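Local structure of lipase aflb (Neosartorya fumigata, 6IDY) at residues I98-L106 / G410-E421; L108-R116 / V192-A200. The protein probably hydrolyses ester bonds of lipids, as a calcium-binding lipase of the alpha/beta-hydrolase fold. All blocks are in the same frame, centred on the assembly; numbering follows the deposited sequence.

Contact 1: I98-L106 / G410-E421; sequences ILSFLNGYL and GTEGLLLIALAE
The ring of Y105 lies over I417, which reaches it with the CG2 methyl: CG2 sits 3.8 Å from the centroid of the Y105 ring and 19° off its normal, a CH-pi contact over one face. L106, next in the chain, presses CG against the opposite face, so the ring is held between a branched side chain from across the contact and its own neighbour. Its phenol end is gripped too. Y105 OH donates to E421 OE2 at 2.7 Å, and the carboxylate approaches the ring at its edge with its plane almost perpendicular to it (85°). E421 OE2 takes this bond on its anti side, with the phenol oxygen well out of the carboxylate plane, and the bend of the glutamate chain at chi2 carries the group there. At Y105, CG takes the position between backbone N and carbonyl carbon (chi1 81°), which directs the ring along the helix containing I417 and E421.

The other branch of I417 serves a second partner. Its CD1 meets L102 CD2 at 3.7 Å, the two side chains crossing at about a right angle, while L102 CD1 rests 3.6 Å from G413 CA. This close approach to the main chain illustrates what glycines do at helix contacts: with no CB on G413, a leucine methyl can settle directly on its backbone. I98 CG2 also lies on the main chain, 3.7 Å from G410 CA, and L99 CD2 touches L416 CD1 at 3.7 Å.

The contact thus packs helix 96-103 and the turn after it against the last residues of helix 405-412 and, beyond G413, helix 414-424 as far as E421. Helix 16-24 adds side-chain contacts to Y105, L106 and A420, and T175 of helix 173-178 touches L102, Y105, L414 and I417.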
loop_
_atom_site.group_PDB
_atom_site.type_symbol
_atom_site.label_atom_id
_atom_site.label_comp_id
_atom_site.label_asym_id
_atom_site.label_seq_id
_atom_site.Cartn_x
_atom_site.Cartn_y
_atom_site.Cartn_z
ATOM N N ILE A 98 -3.465 -20.667 -0.747
ATOM C CA ILE A 98 -3.296 -19.223 -0.576
ATOM C C ILE A 98 -4.398 -18.707 0.361
ATOM O O ILE A 98 -4.080 -17.994 1.314
ATOM C CB ILE A 98 -3.158 -18.468 -1.933
ATOM C CG1 ILE A 98 -1.842 -18.901 -2.638
ATOM C CG2 ILE A 98 -3.191 -16.932 -1.729
ATOM C CD1 ILE A 98 -1.678 -18.520 -4.104
ATOM N N LEU A 99 -5.666 -19.154 0.150
ATOM C CA LEU A 99 -6.813 -18.814 1.000
ATOM C C LEU A 99 -6.553 -19.200 2.461
ATOM O O LEU A 99 -6.845 -18.406 3.358
ATOM C CB LEU A 99 -8.108 -19.501 0.515
ATOM C CG LEU A 99 -8.892 -18.825 -0.611
ATOM C CD1 LEU A 99 -10.070 -19.683 -1.042
ATOM C CD2 LEU A 99 -9.391 -17.448 -0.201
ATOM N N SER A 100 -5.981 -20.403 2.690
ATOM C CA SER A 100 -5.638 -20.912 4.020
ATOM C C SER A 100 -4.617 -20.005 4.704
ATOM O O SER A 100 -4.786 -19.693 5.883
ATOM C CB SER A 100 -5.115 -22.344 3.932
ATOM O OG SER A 100 -4.796 -22.866 5.211
ATOM N N PHE A 101 -3.587 -19.552 3.952
ATOM C CA PHE A 101 -2.541 -18.650 4.440
ATOM C C PHE A 101 -3.140 -17.282 4.791
ATOM O O PHE A 101 -2.884 -16.772 5.882
ATOM C CB PHE A 101 -1.397 -18.523 3.411
ATOM C CG PHE A 101 -0.315 -17.522 3.763
ATOM C CD1 PHE A 101 0.638 -17.814 4.734
ATOM C CD2 PHE A 101 -0.239 -16.298 3.111
ATOM C CE1 PHE A 101 1.640 -16.893 5.055
ATOM C CE2 PHE A 101 0.763 -15.375 3.434
ATOM C CZ PHE A 101 1.693 -15.679 4.405
ATOM N N LEU A 102 -3.955 -16.711 3.880
ATOM C CA LEU A 102 -4.629 -15.419 4.071
ATOM C C LEU A 102 -5.603 -15.466 5.254
ATOM O O LEU A 102 -5.749 -14.467 5.963
ATOM C CB LEU A 102 -5.381 -14.996 2.795
ATOM C CG LEU A 102 -4.551 -14.705 1.535
ATOM C CD1 LEU A 102 -5.444 -14.622 0.325
ATOM C CD2 LEU A 102 -3.742 -13.409 1.662
ATOM N N ASN A 103 -6.249 -16.635 5.474
ATOM C CA ASN A 103 -7.202 -16.858 6.565
ATOM C C ASN A 103 -6.584 -16.672 7.960
ATOM O O ASN A 103 -7.265 -16.178 8.860
ATOM C CB ASN A 103 -7.890 -18.220 6.432
ATOM C CG ASN A 103 -9.041 -18.444 7.388
ATOM O OD1 ASN A 103 -9.992 -17.659 7.461
ATOM N ND2 ASN A 103 -8.979 -19.530 8.137
ATOM N N GLY A 104 -5.306 -17.030 8.109
ATOM C CA GLY A 104 -4.586 -16.908 9.373
ATOM C C GLY A 104 -3.695 -15.688 9.509
ATOM O O GLY A 104 -2.720 -15.735 10.263
ATOM N N TYR A 105 -4.033 -14.577 8.810
ATOM C CA TYR A 105 -3.249 -13.330 8.804
ATOM C C TYR A 105 -3.126 -12.643 10.184
ATOM O O TYR A 105 -2.074 -12.069 10.465
ATOM C CB TYR A 105 -3.778 -12.335 7.737
ATOM C CG TYR A 105 -4.994 -11.532 8.160
ATOM C CD1 TYR A 105 -6.267 -12.093 8.139
ATOM C CD2 TYR A 105 -4.868 -10.216 8.595
ATOM C CE1 TYR A 105 -7.385 -11.369 8.551
ATOM C CE2 TYR A 105 -5.979 -9.483 9.014
ATOM C CZ TYR A 105 -7.237 -10.061 8.985
ATOM O OH TYR A 105 -8.337 -9.335 9.373
ATOM N N LEU A 106 -4.197 -12.671 11.018
ATOM C CA LEU A 106 -4.211 -12.019 12.338
ATOM C C LEU A 106 -3.182 -12.552 13.325
ATOM O O LEU A 106 -2.602 -11.774 14.081
ATOM C CB LEU A 106 -5.603 -12.061 12.978
ATOM C CG LEU A 106 -6.644 -11.057 12.500
ATOM C CD1 LEU A 106 -7.933 -11.280 13.227
ATOM C CD2 LEU A 106 -6.199 -9.613 12.743
ATOM N N GLY A 410 -1.791 -14.286 -4.599
ATOM C CA GLY A 410 -1.709 -13.843 -3.214
ATOM C C GLY A 410 -1.933 -12.354 -3.051
ATOM O O GLY A 410 -2.638 -11.938 -2.128
ATOM N N THR A 411 -1.348 -11.540 -3.957
ATOM C CA THR A 411 -1.516 -10.075 -3.974
ATOM C C THR A 411 -2.994 -9.721 -4.206
ATOM O O THR A 411 -3.517 -8.817 -3.568
ATOM C CB THR A 411 -0.579 -9.435 -5.005
ATOM O OG1 THR A 411 0.771 -9.756 -4.666
ATOM C CG2 THR A 411 -0.739 -7.916 -5.101
ATOM N N GLU A 412 -3.662 -10.443 -5.106
ATOM C CA GLU A 412 -5.083 -10.250 -5.394
ATOM C C GLU A 412 -5.951 -10.639 -4.192
ATOM O O GLU A 412 -6.924 -9.944 -3.889
ATOM C CB GLU A 412 -5.496 -11.035 -6.663
ATOM C CG GLU A 412 -5.084 -10.340 -7.957
ATOM C CD GLU A 412 -5.517 -8.890 -8.090
ATOM O OE1 GLU A 412 -6.614 -8.552 -7.596
ATOM O OE2 GLU A 412 -4.766 -8.089 -8.690
ATOM N N GLY A 413 -5.549 -11.707 -3.495
ATOM C CA GLY A 413 -6.217 -12.212 -2.300
ATOM C C GLY A 413 -6.249 -11.244 -1.128
ATOM O O GLY A 413 -7.043 -11.438 -0.206
ATOM N N LEU A 414 -5.402 -10.185 -1.156
ATOM C CA LEU A 414 -5.323 -9.136 -0.128
ATOM C C LEU A 414 -6.635 -8.376 0.054
ATOM O O LEU A 414 -6.898 -7.859 1.144
ATOM C CB LEU A 414 -4.214 -8.123 -0.450
ATOM C CG LEU A 414 -2.782 -8.629 -0.497
ATOM C CD1 LEU A 414 -1.850 -7.521 -0.989
ATOM C CD2 LEU A 414 -2.342 -9.203 0.849
ATOM N N LEU A 415 -7.440 -8.286 -1.020
ATOM C CA LEU A 415 -8.738 -7.615 -1.019
ATOM C C LEU A 415 -9.689 -8.259 -0.030
ATOM O O LEU A 415 -10.541 -7.570 0.530
ATOM C CB LEU A 415 -9.356 -7.623 -2.424
ATOM C CG LEU A 415 -8.640 -6.779 -3.480
ATOM C CD1 LEU A 415 -9.221 -7.037 -4.832
ATOM C CD2 LEU A 415 -8.696 -5.294 -3.154
ATOM N N LEU A 416 -9.521 -9.576 0.204
ATOM C CA LEU A 416 -10.333 -10.343 1.151
ATOM C C LEU A 416 -10.018 -9.921 2.583
ATOM O O LEU A 416 -10.926 -9.795 3.402
ATOM C CB LEU A 416 -10.127 -11.851 0.955
ATOM C CG LEU A 416 -10.346 -12.393 -0.470
ATOM C CD1 LEU A 416 -9.864 -13.830 -0.576
ATOM C CD2 LEU A 416 -11.821 -12.301 -0.894
ATOM N N ILE A 417 -8.740 -9.652 2.871
ATOM C CA ILE A 417 -8.307 -9.163 4.182
ATOM C C ILE A 417 -8.797 -7.715 4.351
ATOM O O ILE A 417 -9.370 -7.377 5.395
ATOM C CB ILE A 417 -6.770 -9.297 4.363
ATOM C CG1 ILE A 417 -6.363 -10.779 4.448
ATOM C CG2 ILE A 417 -6.295 -8.519 5.599
ATOM C CD1 ILE A 417 -4.869 -11.026 4.309
ATOM N N ALA A 418 -8.607 -6.884 3.301
ATOM C CA ALA A 418 -9.040 -5.486 3.308
ATOM C C ALA A 418 -10.536 -5.368 3.636
ATOM O O ALA A 418 -10.900 -4.540 4.473
ATOM C CB ALA A 418 -8.709 -4.807 1.984
ATOM N N LEU A 419 -11.379 -6.262 3.065
ATOM C CA LEU A 419 -12.814 -6.266 3.337
ATOM C C LEU A 419 -13.107 -6.631 4.790
ATOM O O LEU A 419 -13.882 -5.929 5.439
ATOM C CB LEU A 419 -13.601 -7.185 2.382
ATOM C CG LEU A 419 -15.132 -7.145 2.563
ATOM C CD1 LEU A 419 -15.701 -5.764 2.242
ATOM C CD2 LEU A 419 -15.808 -8.218 1.756
ATOM N N ALA A 420 -12.472 -7.710 5.295
ATOM C CA ALA A 420 -12.620 -8.166 6.675
ATOM C C ALA A 420 -12.242 -7.053 7.658
ATOM O O ALA A 420 -13.015 -6.779 8.570
ATOM C CB ALA A 420 -11.755 -9.393 6.912
ATOM N N GLU A 421 -11.089 -6.375 7.440
ATOM C CA GLU A 421 -10.635 -5.273 8.296
ATOM C C GLU A 421 -11.616 -4.083 8.282
ATOM O O GLU A 421 -11.929 -3.541 9.346
ATOM C CB GLU A 421 -9.217 -4.817 7.911
ATOM C CG GLU A 421 -8.107 -5.758 8.365
ATOM C CD GLU A 421 -7.869 -5.843 9.860
ATOM O OE1 GLU A 421 -8.044 -4.819 10.557
ATOM O OE2 GLU A 421 -7.514 -6.940 10.340
#

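Contact 2: L108-R116 / V192-A200; sequences LDLNSIHNR and VVWLNIPQA
N196, just beyond strand 190-195 of the central, mainly parallel sheet of this alpha/beta-hydrolase fold, thrusts its amide into a 3-10 turn (residues 109-111) and the loop that follows. The arrangement is a worked case of a side-chain amide binding a loop through its main chain. N196 ND2 donates both to L110 O at 2.8 Å and to S112 O at 2.9 Å, tilted from each carbonyl plane by a little over 30°. On the other side of the same amide, N196 OD1 accepts from G174 N, in the first turn of helix 173-178. With three bonds, the rotation of the amide is fixed and its polar atoms are satisfied in a buried place.

L110 O has a second donor. W194 NE1 reaches it at 2.8 Å, in the carbonyl plane and on a lone pair, and the oxygen lies at the indole edge, close to the ring plane. The tryptophan achieves this with CG between its backbone N and carbonyl carbon (chi1 50°), which turns the indole out from the strand toward the 3-10 turn, NE1 facing L110 O. There L110 CD2 packs on W194 CZ2 at 3.7 Å. Beyond this pair, the indole also meets the ring of H148, the planes being nearly parallel.

N111 ND2 is bonded outside this contact, to Y105 O and T175 OG1, while N115 ND2, bound mainly to A145 O, adds a weak bond to S112 O. I113 closes the far end: its CG1 likewise occupies the cramped rotamer, chi1 67°, which sends CD1 to P198 CB at 3.8 Å and leaves CG2 3.3 Å from N196 O. I113 is the middle residue of an ST turn, in which S112 OG accepts from H114 N at 2.9 Å.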
loop_
_atom_site.group_PDB
_atom_site.type_symbol
_atom_site.label_atom_id
_atom_site.label_comp_id
_atom_site.label_asym_id
_atom_site.label_seq_id
_atom_site.Cartn_x
_atom_site.Cartn_y
_atom_site.Cartn_z
ATOM N N LEU A 108 -0.458 -14.269 12.317
ATOM C CA LEU A 108 0.812 -14.341 11.590
ATOM C C LEU A 108 1.836 -13.367 12.191
ATOM O O LEU A 108 1.523 -12.189 12.399
ATOM C CB LEU A 108 0.588 -14.057 10.087
ATOM C CG LEU A 108 1.798 -14.166 9.153
ATOM C CD1 LEU A 108 2.063 -15.609 8.754
ATOM C CD2 LEU A 108 1.597 -13.324 7.907
ATOM N N ASP A 109 3.055 -13.872 12.470
ATOM C CA ASP A 109 4.165 -13.105 13.050
ATOM C C ASP A 109 4.596 -11.901 12.207
ATOM O O ASP A 109 4.977 -10.880 12.776
ATOM C CB ASP A 109 5.365 -14.015 13.363
ATOM C CG ASP A 109 5.111 -15.066 14.434
ATOM O OD1 ASP A 109 4.299 -14.801 15.354
ATOM O OD2 ASP A 109 5.738 -16.148 14.363
ATOM N N LEU A 110 4.500 -12.006 10.864
ATOM C CA LEU A 110 4.860 -10.930 9.928
ATOM C C LEU A 110 3.942 -9.698 10.045
ATOM O O LEU A 110 4.345 -8.608 9.643
ATOM C CB LEU A 110 4.858 -11.421 8.461
ATOM C CG LEU A 110 5.562 -12.741 8.114
ATOM C CD1 LEU A 110 5.312 -13.113 6.667
ATOM C CD2 LEU A 110 7.069 -12.689 8.410
ATOM N N ASN A 111 2.711 -9.877 10.569
ATOM C CA ASN A 111 1.729 -8.797 10.717
ATOM C C ASN A 111 1.717 -8.161 12.112
ATOM O O ASN A 111 0.969 -7.214 12.347
ATOM C CB ASN A 111 0.330 -9.289 10.332
ATOM C CG ASN A 111 0.198 -9.645 8.881
ATOM O OD1 ASN A 111 0.844 -9.070 8.009
ATOM N ND2 ASN A 111 -0.658 -10.596 8.584
ATOM N N SER A 112 2.563 -8.662 13.017
ATOM C CA SER A 112 2.662 -8.192 14.393
ATOM C C SER A 112 2.916 -6.682 14.526
ATOM O O SER A 112 3.706 -6.104 13.777
ATOM C CB SER A 112 3.737 -8.974 15.142
ATOM O OG SER A 112 3.953 -8.462 16.445
ATOM N N ILE A 113 2.209 -6.061 15.478
ATOM C CA ILE A 113 2.364 -4.653 15.848
ATOM C C ILE A 113 3.063 -4.633 17.226
ATOM O O ILE A 113 3.174 -3.584 17.853
ATOM C CB ILE A 113 1.024 -3.840 15.797
ATOM C CG1 ILE A 113 -0.003 -4.290 16.869
ATOM C CG2 ILE A 113 0.411 -3.859 14.390
ATOM C CD1 ILE A 113 -0.999 -3.196 17.321
ATOM N N HIS A 114 3.553 -5.810 17.670
ATOM C CA HIS A 114 4.224 -6.010 18.956
ATOM C C HIS A 114 5.643 -6.576 18.800
ATOM O O HIS A 114 6.053 -7.449 19.559
ATOM C CB HIS A 114 3.358 -6.887 19.885
ATOM C CG HIS A 114 1.996 -6.321 20.141
ATOM N ND1 HIS A 114 1.826 -5.117 20.809
ATOM C CD2 HIS A 114 0.780 -6.807 19.803
ATOM C CE1 HIS A 114 0.520 -4.911 20.849
ATOM N NE2 HIS A 114 -0.150 -5.904 20.264
ATOM N N ASN A 115 6.396 -6.055 17.816
ATOM C CA ASN A 115 7.779 -6.459 17.554
ATOM C C ASN A 115 8.692 -5.949 18.656
ATOM O O ASN A 115 8.428 -4.893 19.231
ATOM C CB ASN A 115 8.239 -5.939 16.199
ATOM C CG ASN A 115 7.391 -6.427 15.051
ATOM O OD1 ASN A 115 7.521 -7.564 14.590
ATOM N ND2 ASN A 115 6.497 -5.578 14.573
ATOM N N ARG A 116 9.748 -6.703 18.968
ATOM C CA ARG A 116 10.689 -6.335 20.028
ATOM C C ARG A 116 11.998 -5.858 19.418
ATOM O O ARG A 116 12.863 -6.657 19.052
ATOM C CB ARG A 116 10.877 -7.488 21.037
ATOM C CG ARG A 116 9.570 -7.982 21.682
ATOM C CD ARG A 116 9.139 -7.134 22.870
ATOM N NE ARG A 116 7.753 -7.399 23.270
ATOM C CZ ARG A 116 6.708 -6.655 22.914
ATOM N NH1 ARG A 116 6.876 -5.584 22.143
ATOM N NH2 ARG A 116 5.488 -6.972 23.328
ATOM N N VAL A 192 14.886 -5.007 3.233
ATOM C CA VAL A 192 13.511 -4.678 3.589
ATOM C C VAL A 192 13.184 -4.816 5.082
ATOM O O VAL A 192 13.670 -5.707 5.780
ATOM C CB VAL A 192 12.456 -5.430 2.728
ATOM C CG1 VAL A 192 12.592 -5.082 1.243
ATOM C CG2 VAL A 192 12.496 -6.948 2.950
ATOM N N VAL A 193 12.337 -3.896 5.540
ATOM C CA VAL A 193 11.682 -3.879 6.845
ATOM C C VAL A 193 10.245 -3.492 6.515
ATOM O O VAL A 193 10.018 -2.825 5.501
ATOM C CB VAL A 193 12.318 -2.952 7.927
ATOM C CG1 VAL A 193 13.703 -3.435 8.340
ATOM C CG2 VAL A 193 12.348 -1.488 7.496
ATOM N N TRP A 194 9.277 -3.933 7.304
ATOM C CA TRP A 194 7.918 -3.495 6.996
ATOM C C TRP A 194 7.223 -2.939 8.222
ATOM O O TRP A 194 7.510 -3.315 9.357
ATOM C CB TRP A 194 7.078 -4.541 6.254
ATOM C CG TRP A 194 7.065 -5.904 6.861
ATOM C CD1 TRP A 194 6.190 -6.376 7.792
ATOM C CD2 TRP A 194 7.890 -7.015 6.481
ATOM N NE1 TRP A 194 6.455 -7.699 8.062
ATOM C CE2 TRP A 194 7.490 -8.121 7.265
ATOM C CE3 TRP A 194 8.962 -7.174 5.585
ATOM C CZ2 TRP A 194 8.103 -9.379 7.156
ATOM C CZ3 TRP A 194 9.577 -8.411 5.489
ATOM C CH2 TRP A 194 9.151 -9.496 6.270
ATOM N N LEU A 195 6.349 -1.977 7.980
ATOM C CA LEU A 195 5.651 -1.277 9.032
ATOM C C LEU A 195 4.222 -1.764 9.162
ATOM O O LEU A 195 3.400 -1.506 8.292
ATOM C CB LEU A 195 5.728 0.224 8.733
ATOM C CG LEU A 195 5.162 1.191 9.747
ATOM C CD1 LEU A 195 6.012 1.229 11.022
ATOM C CD2 LEU A 195 5.086 2.563 9.137
ATOM N N ASN A 196 3.925 -2.491 10.236
ATOM C CA ASN A 196 2.554 -2.932 10.456
ATOM C C ASN A 196 1.851 -1.822 11.233
ATOM O O ASN A 196 2.039 -1.703 12.447
ATOM C CB ASN A 196 2.508 -4.271 11.189
ATOM C CG ASN A 196 3.045 -5.415 10.368
ATOM O OD1 ASN A 196 2.621 -5.651 9.232
ATOM N ND2 ASN A 196 3.990 -6.155 10.933
ATOM N N ILE A 197 1.117 -0.957 10.512
ATOM C CA ILE A 197 0.382 0.161 11.109
ATOM C C ILE A 197 -0.817 -0.387 11.901
ATOM O O ILE A 197 -1.610 -1.138 11.327
ATOM C CB ILE A 197 -0.016 1.238 10.053
ATOM C CG1 ILE A 197 1.253 1.874 9.408
ATOM C CG2 ILE A 197 -0.946 2.310 10.664
ATOM C CD1 ILE A 197 1.018 2.754 8.147
ATOM N N PRO A 198 -0.933 -0.077 13.224
ATOM C CA PRO A 198 -2.071 -0.596 14.014
ATOM C C PRO A 198 -3.428 -0.216 13.425
ATOM O O PRO A 198 -3.577 0.869 12.852
ATOM C CB PRO A 198 -1.857 0.023 15.405
ATOM C CG PRO A 198 -0.392 0.362 15.452
ATOM C CD PRO A 198 -0.051 0.774 14.052
ATOM N N GLN A 199 -4.403 -1.145 13.530
ATOM C CA GLN A 199 -5.769 -1.034 12.997
ATOM C C GLN A 199 -5.735 -1.073 11.457
ATOM O O GLN A 199 -6.651 -0.582 10.789
ATOM C CB GLN A 199 -6.514 0.214 13.551
ATOM C CG GLN A 199 -6.917 0.138 15.035
ATOM C CD GLN A 199 -5.763 0.081 16.014
ATOM O OE1 GLN A 199 -5.460 -0.971 16.588
ATOM N NE2 GLN A 199 -5.093 1.201 16.233
ATOM N N ALA A 200 -4.650 -1.663 10.902
ATOM C CA ALA A 200 -4.394 -1.850 9.472
ATOM C C ALA A 200 -4.667 -0.590 8.639
ATOM O O ALA A 200 -5.429 -0.635 7.671
ATOM C CB ALA A 200 -5.195 -3.047 8.947
#

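How the contacts relate
Contacts 1 and 2 are successive fastenings of one excursion of the chain: after helix 96-103 packs against the helices near the C-terminal end, the following loop meets the end of strand 190-195. Their centres lie 15 Å apart, yet they touch directly. The bridge is the hydrogen bond from N111 ND2 of contact 2 to Y105 O, 2.8 Å long, on the residue whose ring serves contact 1. Elsewhere E421 OE1 packs 3.7 Å from A200 CB, and F101 CE1 lies 3.9 Å from L108 CD1. T175 of helix 173-178 borders both. The calcium site, formed by D255, A377, H380 and G382, includes no residue of either contact.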